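Local coordinates for protein haloalkane dehalogenase (PDB 4MJ3) that probably cleaves the carbon–halogen bond of haloalkanes by hydrolysis, as an alpha/beta-hydrolase-fold haloalkane dehalogenase, at residues W106-E110 against H136-F140; F161-Q165 against P213-I218; P175-N181 against I193-D197; L243-S249 against H272-A278. All blocks are in the same frame, centred on the assembly; numbering follows the deposited sequence.

Contact 1. Residues W106-E110 against H136-F140; sequences WAAIE and HPDRF
The Trp106 indole is sandwiched: the His136 imidazole covers one face, the CG methylene of Glu110 from the same helix lies off-centre over the opposite face, and Arg139 CB sits at the edge in the ring plane. The imidazole and the six-membered ring form a face-to-face stack, with centroids 3.6 Å apart and planes only 4° from parallel. Arg139 then folds around the indole rim. Its chain, extended at the first torsion, bends at both chi2 (60°) and chi3 (50°), which brings Trp106 CH2 over the centre of one guanidinium face, 3.7 Å from Arg139 CZ. In the plane of that guanidinium, at its end, lies Glu110 OE1, bonded by Arg139 NH1 at 2.6 Å and by Arg139 NH2 at 2.8 Å. Both nitrogens thus converge on one oxygen, from the same face of the carboxylate: a forked salt bridge rather than one with each nitrogen on its own oxygen. The methyl Ile109 CG2 makes van der Waals contact with the guanidinium, 3.8 Å from Arg139 NH1. Outside the contact, Leu132 of helix 124-135 touches both Trp106 and Ile109, and Phe140 packs on Val117 and Leu119 of the neighbouring strand. The contact thereby joins helix 98-112 to the turn that links helix to strand in the beta-alpha-beta crossover 117-121, 124-135, 140-145 of the alpha/beta hydrolase fold.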
loop_
_atom_site.group_PDB
_atom_site.type_symbol
_atom_site.label_atom_id
_atom_site.label_comp_id
_atom_site.label_asym_id
_atom_site.label_seq_id
_atom_site.Cartn_x
_atom_site.Cartn_y
_atom_site.Cartn_z
ATOM N N TRP A 106 -1.421 11.727 -2.578
ATOM C CA TRP A 106 -0.647 12.921 -2.276
ATOM C C TRP A 106 -1.521 13.952 -1.586
ATOM O O TRP A 106 -1.103 14.529 -0.593
ATOM C CB TRP A 106 0.006 13.526 -3.519
ATOM C CG TRP A 106 0.875 14.663 -3.182
ATOM C CD1 TRP A 106 0.703 15.955 -3.561
ATOM C CD2 TRP A 106 2.055 14.640 -2.355
ATOM N NE1 TRP A 106 1.707 16.729 -3.047
ATOM C CE2 TRP A 106 2.549 15.956 -2.304
ATOM C CE3 TRP A 106 2.745 13.640 -1.676
ATOM C CZ2 TRP A 106 3.696 16.297 -1.594
ATOM C CZ3 TRP A 106 3.895 13.981 -0.972
ATOM C CH2 TRP A 106 4.351 15.283 -0.930
ATOM N N ALA A 107 -2.741 14.154 -2.089
ATOM C CA ALA A 107 -3.658 15.100 -1.463
ATOM C C ALA A 107 -3.970 14.733 -0.008
ATOM O O ALA A 107 -4.024 15.614 0.845
ATOM C CB ALA A 107 -4.926 15.215 -2.263
ATOM N N ALA A 108 -4.142 13.443 0.267
ATOM C CA ALA A 108 -4.351 12.961 1.630
ATOM C C ALA A 108 -3.167 13.250 2.548
ATOM O O ALA A 108 -3.323 13.803 3.647
ATOM C CB ALA A 108 -4.648 11.481 1.634
ATOM N N ILE A 109 -1.968 12.923 2.077
ATOM C CA ILE A 109 -0.745 13.199 2.826
ATOM C C ILE A 109 -0.636 14.707 3.156
ATOM O O ILE A 109 -0.311 15.102 4.283
ATOM C CB ILE A 109 0.492 12.702 2.038
ATOM C CG1 ILE A 109 0.488 11.179 2.001
ATOM C CG2 ILE A 109 1.808 13.215 2.638
ATOM C CD1 ILE A 109 1.467 10.570 1.013
ATOM N N GLU A 110 -0.889 15.542 2.152
ATOM C CA GLU A 110 -0.819 16.985 2.317
ATOM C C GLU A 110 -1.857 17.512 3.302
ATOM O O GLU A 110 -1.561 18.401 4.098
ATOM C CB GLU A 110 -0.975 17.682 0.977
ATOM C CG GLU A 110 0.203 17.503 0.035
ATOM C CD GLU A 110 1.346 18.435 0.365
ATOM O OE1 GLU A 110 2.024 18.201 1.385
ATOM O OE2 GLU A 110 1.576 19.400 -0.394
ATOM N N HIS A 136 8.181 13.611 -5.013
ATOM C CA HIS A 136 8.309 14.514 -3.872
ATOM C C HIS A 136 9.354 13.980 -2.896
ATOM O O HIS A 136 9.044 13.704 -1.746
ATOM C CB HIS A 136 6.958 14.650 -3.168
ATOM C CG HIS A 136 5.834 15.026 -4.083
ATOM N ND1 HIS A 136 5.606 16.320 -4.490
ATOM C CD2 HIS A 136 4.880 14.274 -4.675
ATOM C CE1 HIS A 136 4.560 16.351 -5.297
ATOM N NE2 HIS A 136 4.107 15.121 -5.433
ATOM N N PRO A 137 10.604 13.823 -3.354
ATOM C CA PRO A 137 11.608 13.193 -2.481
ATOM C C PRO A 137 11.862 13.922 -1.155
ATOM O O PRO A 137 12.170 13.280 -0.170
ATOM C CB PRO A 137 12.866 13.168 -3.356
ATOM C CG PRO A 137 12.645 14.212 -4.389
ATOM C CD PRO A 137 11.171 14.182 -4.664
ATOM N N ASP A 138 11.694 15.247 -1.132
ATOM C CA ASP A 138 11.899 16.027 0.084
ATOM C C ASP A 138 10.918 15.673 1.203
ATOM O O ASP A 138 11.203 15.960 2.355
ATOM C CB ASP A 138 11.810 17.534 -0.188
ATOM C CG ASP A 138 12.957 18.051 -1.032
ATOM O OD1 ASP A 138 13.956 17.327 -1.237
ATOM O OD2 ASP A 138 12.860 19.206 -1.490
ATOM N N ARG A 139 9.779 15.072 0.873
ATOM C CA ARG A 139 8.787 14.691 1.889
ATOM C C ARG A 139 9.185 13.437 2.675
ATOM O O ARG A 139 8.674 13.211 3.782
ATOM C CB ARG A 139 7.423 14.476 1.234
ATOM C CG ARG A 139 6.276 14.096 2.183
ATOM C CD ARG A 139 6.053 15.160 3.233
ATOM N NE ARG A 139 5.945 16.460 2.583
ATOM C CZ ARG A 139 4.807 17.055 2.244
ATOM N NH1 ARG A 139 3.630 16.527 2.545
ATOM N NH2 ARG A 139 4.851 18.217 1.596
ATOM N N PHE A 140 10.075 12.617 2.102
ATOM C CA PHE A 140 10.394 11.295 2.658
ATOM C C PHE A 140 11.792 11.231 3.257
ATOM O O PHE A 140 12.785 11.402 2.553
ATOM C CB PHE A 140 10.210 10.228 1.576
ATOM C CG PHE A 140 8.805 10.168 1.060
ATOM C CD1 PHE A 140 7.838 9.421 1.719
ATOM C CD2 PHE A 140 8.419 10.936 -0.034
ATOM C CE1 PHE A 140 6.532 9.395 1.270
ATOM C CE2 PHE A 140 7.116 10.919 -0.491
ATOM C CZ PHE A 140 6.164 10.153 0.164
#

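Contact 2. Residues F161-Q165 against P213-I218; sequences FLAWQ and PMLVPI
The carbonyl oxygen of Pro213 is met by two side chains of helix 159-170. Gln165 NE2 donates to Pro213 O at 2.9 Å in a nearly straight bond (172°); the oxygen lies in the amide plane, whereas the donor stands above the carbonyl plane, 42° out of it. One helical turn earlier, Phe161 turns its ring edge to the same atom, Phe161 CZ lying 3.6 Å from Pro213 O. An almost fully extended Gln165 chain (chi2 -172°) is what carries the amide across, past SE of the selenomethionine Met214. Both segments fall in the region between strands 140-145 and 242-244, which in haloalkane dehalogenases forms the mostly helical cap over the core, so this is probably packing between a cap helix and a later cap loop. Apolar contacts flank the bond. Phe161 and Val216 approach from opposite directions until Phe161 CZ is 3.5 Å from Val216 CG2, and Ile218 CG2 comes in at about a right angle, 4.0 Å from Phe161 CE2. At the start of the loop Pro213 leans on the indole, Pro213 CG lying 3.7 Å from Trp164 CZ2. Leu215 and Val216 in turn touch Trp124 of helix 124-135, which ties the loop to the core.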
loop_
_atom_site.group_PDB
_atom_site.type_symbol
_atom_site.label_atom_id
_atom_site.label_comp_id
_atom_site.label_asym_id
_atom_site.label_seq_id
_atom_site.Cartn_x
_atom_site.Cartn_y
_atom_site.Cartn_z
ATOM N N PHE A 161 2.330 -12.690 -11.513
ATOM C CA PHE A 161 1.441 -11.543 -11.639
ATOM C C PHE A 161 0.346 -11.779 -12.673
ATOM O O PHE A 161 -0.830 -11.488 -12.420
ATOM C CB PHE A 161 2.168 -10.244 -11.989
ATOM C CG PHE A 161 1.202 -9.139 -12.274
ATOM C CD1 PHE A 161 0.547 -8.495 -11.236
ATOM C CD2 PHE A 161 0.850 -8.828 -13.575
ATOM C CE1 PHE A 161 -0.418 -7.533 -11.492
ATOM C CE2 PHE A 161 -0.116 -7.852 -13.832
ATOM C CZ PHE A 161 -0.735 -7.213 -12.793
ATOM N N LEU A 162 0.695 -12.309 -13.853
ATOM C CA LEU A 162 -0.322 -12.527 -14.885
ATOM C C LEU A 162 -1.444 -13.479 -14.457
ATOM O O LEU A 162 -2.617 -13.302 -14.825
ATOM C CB LEU A 162 0.324 -13.013 -16.195
ATOM C CG LEU A 162 1.218 -11.956 -16.867
ATOM C CD1 LEU A 162 1.948 -12.563 -18.050
ATOM C CD2 LEU A 162 0.395 -10.751 -17.312
ATOM N N ALA A 163 -1.105 -14.484 -13.662
ATOM C CA ALA A 163 -2.117 -15.428 -13.165
ATOM C C ALA A 163 -3.076 -14.720 -12.208
ATOM O O ALA A 163 -4.299 -14.925 -12.256
ATOM C CB ALA A 163 -1.442 -16.589 -12.465
ATOM N N TRP A 164 -2.519 -13.884 -11.345
ATOM C CA TRP A 164 -3.339 -13.054 -10.443
ATOM C C TRP A 164 -4.218 -12.109 -11.268
ATOM O O TRP A 164 -5.435 -12.010 -11.049
ATOM C CB TRP A 164 -2.483 -12.284 -9.419
ATOM C CG TRP A 164 -3.137 -11.005 -8.982
ATOM C CD1 TRP A 164 -2.733 -9.741 -9.306
ATOM C CD2 TRP A 164 -4.372 -10.862 -8.288
ATOM N NE1 TRP A 164 -3.590 -8.821 -8.774
ATOM C CE2 TRP A 164 -4.624 -9.483 -8.169
ATOM C CE3 TRP A 164 -5.286 -11.767 -7.705
ATOM C CZ2 TRP A 164 -5.759 -8.987 -7.535
ATOM C CZ3 TRP A 164 -6.404 -11.268 -7.080
ATOM C CH2 TRP A 164 -6.628 -9.898 -6.988
ATOM N N GLN A 165 -3.619 -11.431 -12.243
ATOM C CA GLN A 165 -4.375 -10.482 -13.047
ATOM C C GLN A 165 -5.586 -11.150 -13.704
ATOM O O GLN A 165 -6.723 -10.648 -13.622
ATOM C CB GLN A 165 -3.471 -9.835 -14.113
ATOM C CG GLN A 165 -4.140 -8.667 -14.813
ATOM C CD GLN A 165 -3.329 -8.170 -15.986
ATOM O OE1 GLN A 165 -3.031 -8.933 -16.910
ATOM N NE2 GLN A 165 -2.976 -6.894 -15.968
ATOM N N PRO A 213 -5.678 -4.362 -10.927
ATOM C CA PRO A 213 -4.729 -5.209 -11.663
ATOM C C PRO A 213 -4.549 -4.805 -13.134
ATOM O O PRO A 213 -3.508 -5.116 -13.737
ATOM C CB PRO A 213 -5.354 -6.602 -11.553
ATOM C CG PRO A 213 -6.148 -6.530 -10.292
ATOM C CD PRO A 213 -6.768 -5.169 -10.347
HETATM N N MSE A 214 -5.534 -4.123 -13.712
HETATM C CA MSE A 214 -5.421 -3.614 -15.094
HETATM C C MSE A 214 -4.598 -2.352 -15.178
HETATM O O MSE A 214 -4.205 -1.942 -16.271
HETATM C CB MSE A 214 -6.798 -3.352 -15.716
HETATM C CG MSE A 214 -7.722 -4.571 -15.691
HETATM SE SE MSE A 214 -6.849 -6.218 -16.369
HETATM C CE MSE A 214 -6.503 -5.620 -18.219
ATOM N N LEU A 215 -4.300 -1.729 -14.043
ATOM C CA LEU A 215 -3.503 -0.497 -14.002
ATOM C C LEU A 215 -2.009 -0.756 -13.883
ATOM O O LEU A 215 -1.223 0.177 -13.948
ATOM C CB LEU A 215 -3.961 0.402 -12.837
ATOM C CG LEU A 215 -5.432 0.854 -12.898
ATOM C CD1 LEU A 215 -5.735 1.730 -11.696
ATOM C CD2 LEU A 215 -5.740 1.597 -14.190
ATOM N N VAL A 216 -1.620 -2.006 -13.659
ATOM C CA VAL A 216 -0.203 -2.337 -13.493
ATOM C C VAL A 216 0.457 -2.230 -14.875
ATOM O O VAL A 216 0.042 -2.903 -15.801
ATOM C CB VAL A 216 0.010 -3.759 -12.948
ATOM C CG1 VAL A 216 1.516 -4.079 -12.877
ATOM C CG2 VAL A 216 -0.621 -3.908 -11.579
ATOM N N PRO A 217 1.463 -1.356 -15.009
ATOM C CA PRO A 217 2.071 -1.262 -16.330
ATOM C C PRO A 217 2.849 -2.505 -16.722
ATOM O O PRO A 217 3.766 -2.912 -16.004
ATOM C CB PRO A 217 3.005 -0.064 -16.203
ATOM C CG PRO A 217 2.450 0.731 -15.080
ATOM C CD PRO A 217 1.927 -0.292 -14.114
ATOM N N ILE A 218 2.472 -3.114 -17.830
ATOM C CA ILE A 218 3.122 -4.337 -18.308
ATOM C C ILE A 218 3.581 -4.196 -19.753
ATOM O O ILE A 218 4.064 -5.156 -20.338
ATOM C CB ILE A 218 2.216 -5.584 -18.137
ATOM C CG1 ILE A 218 0.959 -5.491 -19.009
ATOM C CG2 ILE A 218 1.828 -5.755 -16.659
ATOM C CD1 ILE A 218 0.059 -6.705 -18.918
#

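Contact 3. Residues P175-N181 against I193-D197; sequences PAGQIVN and IAAYD
Tyr196 fits its side chain against helix 176-182 atom by atom, beginning at CB, which rests 3.5 Å from Gly177 CA. Two helices of the region that forms the cap in haloalkane dehalogenases cross here, at 127° between their N-to-C directions; the axes of 176-181 and 193-197 approach to 7.6 Å. Gly177 lies at the closest backbone approach: lacking a side chain, it lets Ile193 and Tyr196 settle directly on its main chain. Beyond CB, CG lies opposite the carbonyl carbon and beside the backbone N, and the ring of Tyr196 thereby turns one face to Val180. Val180 CG2 stands 4.0 Å from the ring centroid and 9° off the normal, a CH-pi contact over the face, while Val180 CG1 comes within 3.7 Å of Tyr196 CE2. At the tip, Tyr196 OH leaves the contact and hydrogen-bonds to Glu284 of helix 282-300, so the ring also ties the probable cap to a core helix.

On another side of the crossing, Ile193 CD1 is pressed against the amide of Gln178, whose OE1 accepts from Asn181 ND2; Asn181 OD1 itself accepts from the backbone N of Leu188. The carboxylate of Asp197 serves the first turn of helix 176-182, where backbone N-H groups would otherwise lack intrahelical acceptors. Gly177 N donates straight to Asp197 OD1 at 2.9 Å (165°), reaching it from above the carboxylate plane. Its neighbours are served through water: one molecule accepts from Ala176 N and donates to Asp197 OD1, and another accepts from Gln178 N at 2.9 Å and donates to Asp197 OD2 at 3.0 Å.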
loop_
_atom_site.group_PDB
_atom_site.type_symbol
_atom_site.label_atom_id
_atom_site.label_comp_id
_atom_site.label_asym_id
_atom_site.label_seq_id
_atom_site.Cartn_x
_atom_site.Cartn_y
_atom_site.Cartn_z
ATOM N N PRO A 175 -13.709 -12.017 -4.016
ATOM C CA PRO A 175 -13.717 -12.252 -2.556
ATOM C C PRO A 175 -12.451 -11.685 -1.922
ATOM O O PRO A 175 -11.406 -12.349 -1.897
ATOM C CB PRO A 175 -13.739 -13.783 -2.474
ATOM C CG PRO A 175 -12.973 -14.221 -3.700
ATOM C CD PRO A 175 -12.927 -13.076 -4.677
ATOM N N ALA A 176 -12.513 -10.423 -1.506
ATOM C CA ALA A 176 -11.277 -9.726 -1.107
ATOM C C ALA A 176 -10.553 -10.472 0.020
ATOM O O ALA A 176 -9.338 -10.639 -0.012
ATOM C CB ALA A 176 -11.577 -8.284 -0.705
ATOM N N GLY A 177 -11.293 -10.919 1.016
ATOM C CA GLY A 177 -10.708 -11.623 2.147
ATOM C C GLY A 177 -10.036 -12.930 1.755
ATOM O O GLY A 177 -8.910 -13.214 2.167
ATOM N N GLN A 178 -10.698 -13.714 0.916
ATOM C CA GLN A 178 -10.073 -14.942 0.443
ATOM C C GLN A 178 -8.872 -14.679 -0.466
ATOM O O GLN A 178 -7.957 -15.514 -0.543
ATOM C CB GLN A 178 -11.081 -15.880 -0.217
ATOM C CG GLN A 178 -11.951 -16.634 0.778
ATOM C CD GLN A 178 -11.195 -17.674 1.605
ATOM O OE1 GLN A 178 -10.034 -18.002 1.327
ATOM N NE2 GLN A 178 -11.858 -18.205 2.639
ATOM N N ILE A 179 -8.855 -13.532 -1.161
ATOM C CA ILE A 179 -7.673 -13.158 -1.948
ATOM C C ILE A 179 -6.506 -12.902 -1.022
ATOM O O ILE A 179 -5.379 -13.333 -1.293
ATOM C CB ILE A 179 -7.963 -11.952 -2.876
ATOM C CG1 ILE A 179 -8.860 -12.387 -4.022
ATOM C CG2 ILE A 179 -6.670 -11.306 -3.398
ATOM C CD1 ILE A 179 -9.557 -11.233 -4.729
ATOM N N VAL A 180 -6.739 -12.182 0.079
ATOM C CA VAL A 180 -5.664 -11.928 1.035
ATOM C C VAL A 180 -5.190 -13.240 1.647
ATOM O O VAL A 180 -3.988 -13.487 1.746
ATOM C CB VAL A 180 -6.085 -10.927 2.143
ATOM C CG1 VAL A 180 -4.956 -10.709 3.142
ATOM C CG2 VAL A 180 -6.465 -9.582 1.527
ATOM N N ASN A 181 -6.123 -14.108 2.027
ATOM C CA ASN A 181 -5.758 -15.454 2.478
ATOM C C ASN A 181 -4.930 -16.220 1.449
ATOM O O ASN A 181 -3.952 -16.906 1.788
ATOM C CB ASN A 181 -7.000 -16.259 2.841
ATOM C CG ASN A 181 -6.668 -17.590 3.482
ATOM O OD1 ASN A 181 -5.864 -17.667 4.411
ATOM N ND2 ASN A 181 -7.261 -18.650 2.969
ATOM N N ILE A 193 -11.040 -12.707 7.420
ATOM C CA ILE A 193 -11.607 -12.701 6.072
ATOM C C ILE A 193 -12.761 -11.706 6.003
ATOM O O ILE A 193 -12.848 -10.900 5.064
ATOM C CB ILE A 193 -12.041 -14.121 5.636
ATOM C CG1 ILE A 193 -10.751 -14.972 5.504
ATOM C CG2 ILE A 193 -12.893 -14.080 4.358
ATOM C CD1 ILE A 193 -10.904 -16.416 5.067
ATOM N N ALA A 194 -13.622 -11.737 7.004
ATOM C CA ALA A 194 -14.776 -10.834 7.073
ATOM C C ALA A 194 -14.349 -9.368 7.151
ATOM O O ALA A 194 -15.023 -8.490 6.615
ATOM C CB ALA A 194 -15.649 -11.186 8.259
ATOM N N ALA A 195 -13.236 -9.104 7.836
ATOM C CA ALA A 195 -12.724 -7.724 7.957
ATOM C C ALA A 195 -12.284 -7.190 6.610
ATOM O O ALA A 195 -12.430 -6.000 6.326
ATOM C CB ALA A 195 -11.590 -7.656 8.968
ATOM N N TYR A 196 -11.746 -8.062 5.760
ATOM C CA TYR A 196 -11.353 -7.665 4.424
ATOM C C TYR A 196 -12.532 -7.558 3.465
ATOM O O TYR A 196 -12.448 -6.842 2.459
ATOM C CB TYR A 196 -10.289 -8.605 3.865
ATOM C CG TYR A 196 -8.925 -8.378 4.470
ATOM C CD1 TYR A 196 -8.284 -7.157 4.328
ATOM C CD2 TYR A 196 -8.296 -9.367 5.223
ATOM C CE1 TYR A 196 -7.048 -6.936 4.893
ATOM C CE2 TYR A 196 -7.054 -9.150 5.799
ATOM C CZ TYR A 196 -6.441 -7.930 5.620
ATOM O OH TYR A 196 -5.202 -7.713 6.178
ATOM N N ASP A 197 -13.614 -8.267 3.758
ATOM C CA ASP A 197 -14.848 -8.144 2.981
ATOM C C ASP A 197 -15.715 -6.975 3.436
ATOM O O ASP A 197 -16.584 -6.520 2.690
ATOM C CB ASP A 197 -15.652 -9.444 3.038
ATOM C CG ASP A 197 -14.958 -10.588 2.309
ATOM O OD1 ASP A 197 -14.124 -10.324 1.434
ATOM O OD2 ASP A 197 -15.238 -11.754 2.638
HETATM O O HOH W 1 -14.939 -8.847 -0.873
HETATM O O HOH W 2 -13.583 -13.232 0.672
#

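Contact 4. Residues L243-S249 against H272-A278; sequences LSAFSDS and HVTIAGA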
loop_
_atom_site.group_PDB
_atom_site.type_symbol
_atom_site.label_atom_id
_atom_site.label_comp_id
_atom_site.label_asym_id
_atom_site.label_seq_id
_atom_site.Cartn_x
_atom_site.Cartn_y
_atom_site.Cartn_z
ATOM N N LEU A 243 15.387 0.735 2.706
ATOM C CA LEU A 243 15.468 -0.625 3.205
ATOM C C LEU A 243 14.621 -1.564 2.368
ATOM O O LEU A 243 13.441 -1.287 2.097
ATOM C CB LEU A 243 14.970 -0.704 4.656
ATOM C CG LEU A 243 15.141 -2.079 5.332
ATOM C CD1 LEU A 243 16.603 -2.315 5.684
ATOM C CD2 LEU A 243 14.284 -2.207 6.576
ATOM N N SER A 244 15.237 -2.652 1.939
ATOM C CA SER A 244 14.533 -3.746 1.295
ATOM C C SER A 244 14.173 -4.746 2.382
ATOM O O SER A 244 15.064 -5.281 3.032
ATOM C CB SER A 244 15.427 -4.402 0.238
ATOM O OG SER A 244 14.743 -5.462 -0.396
ATOM N N ALA A 245 12.873 -5.000 2.547
ATOM C CA ALA A 245 12.332 -5.930 3.521
ATOM C C ALA A 245 11.229 -6.792 2.905
ATOM O O ALA A 245 10.127 -6.928 3.452
ATOM C CB ALA A 245 11.816 -5.166 4.735
ATOM N N PHE A 246 11.557 -7.411 1.770
ATOM C CA PHE A 246 10.683 -8.360 1.100
ATOM C C PHE A 246 10.653 -9.682 1.878
ATOM O O PHE A 246 11.567 -9.992 2.668
ATOM C CB PHE A 246 11.169 -8.648 -0.331
ATOM C CG PHE A 246 10.941 -7.541 -1.317
ATOM C CD1 PHE A 246 11.321 -6.217 -1.053
ATOM C CD2 PHE A 246 10.369 -7.826 -2.562
ATOM C CE1 PHE A 246 11.140 -5.224 -2.008
ATOM C CE2 PHE A 246 10.202 -6.831 -3.534
ATOM C CZ PHE A 246 10.562 -5.527 -3.248
ATOM N N SER A 247 9.593 -10.464 1.681
ATOM C CA SER A 247 9.496 -11.794 2.259
ATOM C C SER A 247 10.035 -12.844 1.311
ATOM O O SER A 247 10.402 -12.541 0.163
ATOM C CB SER A 247 8.040 -12.105 2.640
ATOM O OG SER A 247 7.244 -12.259 1.478
ATOM N N ASP A 248 10.090 -14.087 1.787
ATOM C CA ASP A 248 10.711 -15.169 1.026
ATOM C C ASP A 248 9.759 -16.033 0.207
ATOM O O ASP A 248 10.213 -16.924 -0.507
ATOM C CB ASP A 248 11.559 -16.056 1.964
ATOM C CG ASP A 248 10.760 -16.718 3.056
ATOM O OD1 ASP A 248 9.529 -16.537 3.152
ATOM O OD2 ASP A 248 11.383 -17.430 3.888
ATOM N N SER A 249 8.453 -15.789 0.321
ATOM C CA SER A 249 7.477 -16.691 -0.279
ATOM C C SER A 249 6.437 -15.950 -1.097
ATOM O O SER A 249 5.255 -16.275 -1.038
ATOM C CB SER A 249 6.808 -17.551 0.809
ATOM O OG SER A 249 7.785 -18.198 1.631
ATOM N N HIS A 272 19.670 -4.805 4.722
ATOM C CA HIS A 272 18.450 -5.325 4.140
ATOM C C HIS A 272 18.139 -6.663 4.771
ATOM O O HIS A 272 19.028 -7.383 5.230
ATOM C CB HIS A 272 18.557 -5.427 2.630
ATOM C CG HIS A 272 19.006 -4.153 1.985
ATOM N ND1 HIS A 272 18.218 -3.026 1.962
ATOM C CD2 HIS A 272 20.184 -3.803 1.421
ATOM C CE1 HIS A 272 18.889 -2.035 1.400
ATOM N NE2 HIS A 272 20.090 -2.479 1.071
ATOM N N VAL A 273 16.858 -6.957 4.840
ATOM C CA VAL A 273 16.391 -8.170 5.466
ATOM C C VAL A 273 15.468 -8.926 4.528
ATOM O O VAL A 273 14.853 -8.342 3.648
ATOM C CB VAL A 273 15.665 -7.839 6.798
ATOM C CG1 VAL A 273 16.623 -7.171 7.783
ATOM C CG2 VAL A 273 14.477 -6.923 6.587
ATOM N N THR A 274 15.412 -10.238 4.710
ATOM C CA THR A 274 14.384 -11.056 4.092
ATOM C C THR A 274 13.494 -11.536 5.225
ATOM O O THR A 274 13.982 -12.155 6.178
ATOM C CB THR A 274 14.978 -12.239 3.324
ATOM O OG1 THR A 274 15.842 -11.754 2.287
ATOM C CG2 THR A 274 13.871 -13.053 2.682
ATOM N N ILE A 275 12.205 -11.211 5.156
ATOM C CA ILE A 275 11.248 -11.613 6.185
ATOM C C ILE A 275 10.883 -13.073 5.910
ATOM O O ILE A 275 10.206 -13.387 4.923
ATOM C CB ILE A 275 9.990 -10.720 6.187
ATOM C CG1 ILE A 275 10.353 -9.249 6.418
ATOM C CG2 ILE A 275 8.968 -11.203 7.221
ATOM C CD1 ILE A 275 11.036 -8.974 7.742
ATOM N N ALA A 276 11.356 -13.966 6.778
ATOM C CA ALA A 276 11.206 -15.402 6.590
ATOM C C ALA A 276 9.804 -15.872 6.937
ATOM O O ALA A 276 9.193 -15.370 7.866
ATOM C CB ALA A 276 12.220 -16.161 7.449
ATOM N N GLY A 277 9.318 -16.852 6.185
ATOM C CA GLY A 277 8.036 -17.493 6.472
ATOM C C GLY A 277 6.843 -16.591 6.243
ATOM O O GLY A 277 5.873 -16.642 6.993
ATOM N N ALA A 278 6.885 -15.795 5.173
ATOM C CA ALA A 278 5.781 -14.908 4.864
ATOM C C ALA A 278 5.511 -14.846 3.370
ATOM O O ALA A 278 6.437 -14.839 2.564
ATOM C CB ALA A 278 6.038 -13.512 5.425
HETATM O O HOH W 3 14.406 -7.798 1.048
#
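Asp248 places CG between its backbone N and carbonyl carbon (chi1 61°), and this turns the carboxylate across to the backbone of Ala276, Gly277 and Ala278. His272, with CG beside its own N (chi1 -52°), brings its imidazole to the backbone of Ser244 at the other end. There Ser244 N donates to His272 ND1 at 3.0 Å, somewhat out of the ring plane, while His272 NE2 bonds to Ala267 O; the ring bridges two backbone positions.

Between these ends the main chains run side by side in the same sense. Val273 N donates to Ser244 O at 3.0 Å. The bond from Ile275 N to Phe246 O at 2.8 Å and a weak one from Asp248 N back to Ile275 O bracket Ser247 and Ile275 as a single bridge of parallel type. Segment 272-278 runs alongside the edge strand 242-244 and its continuation, on the sheet's outer side, consistent with its being the counterpart of the last strand in the canonical alpha/beta hydrolase sheet. In that fold the loops after such late strands carry the catalytic acid and histidine, and the two segments probably lead toward them. A water ties Ser244 OG and Val273 O to Phe246 N; Ser244 OG also bonds to Glu257. Ala245 O is buried without a partner. Ala245 CB packs 3.7 Å from Val273 CG2. At the carboxylate, Gly277 N meets Asp248 OD2 on its syn side at 3.1 Å (164°), with weak bonds from Gly277 N and Ala278 N to OD1. Ser249 OG donates to Asp248 OD1 at 2.8 Å, from above the carboxylate plane.

How the contacts relate
Along the chain contact 1 comes first, contact 3 is nested within the loop closed by contact 2, and contact 4 follows. Contacts 1 and 4 belong to the alpha/beta hydrolase core: 136-140 leads into strand 140-145, whose neighbour in the sheet is strand 242-244 of contact 4. Their centres lie about 26 Å apart. Contacts 2 and 3 lie in the helical insertion between those strands, with centres about 19 Å apart, and touch where Trp164 CZ3 packs 3.7 Å from Ile179 CG2. Contacts 1 and 3, about 30 Å apart between centres, occupy opposite sides of the chain's centre. Two contacts join parts of the core, while the two in the probable cap reach core helices through Trp124 and Glu284.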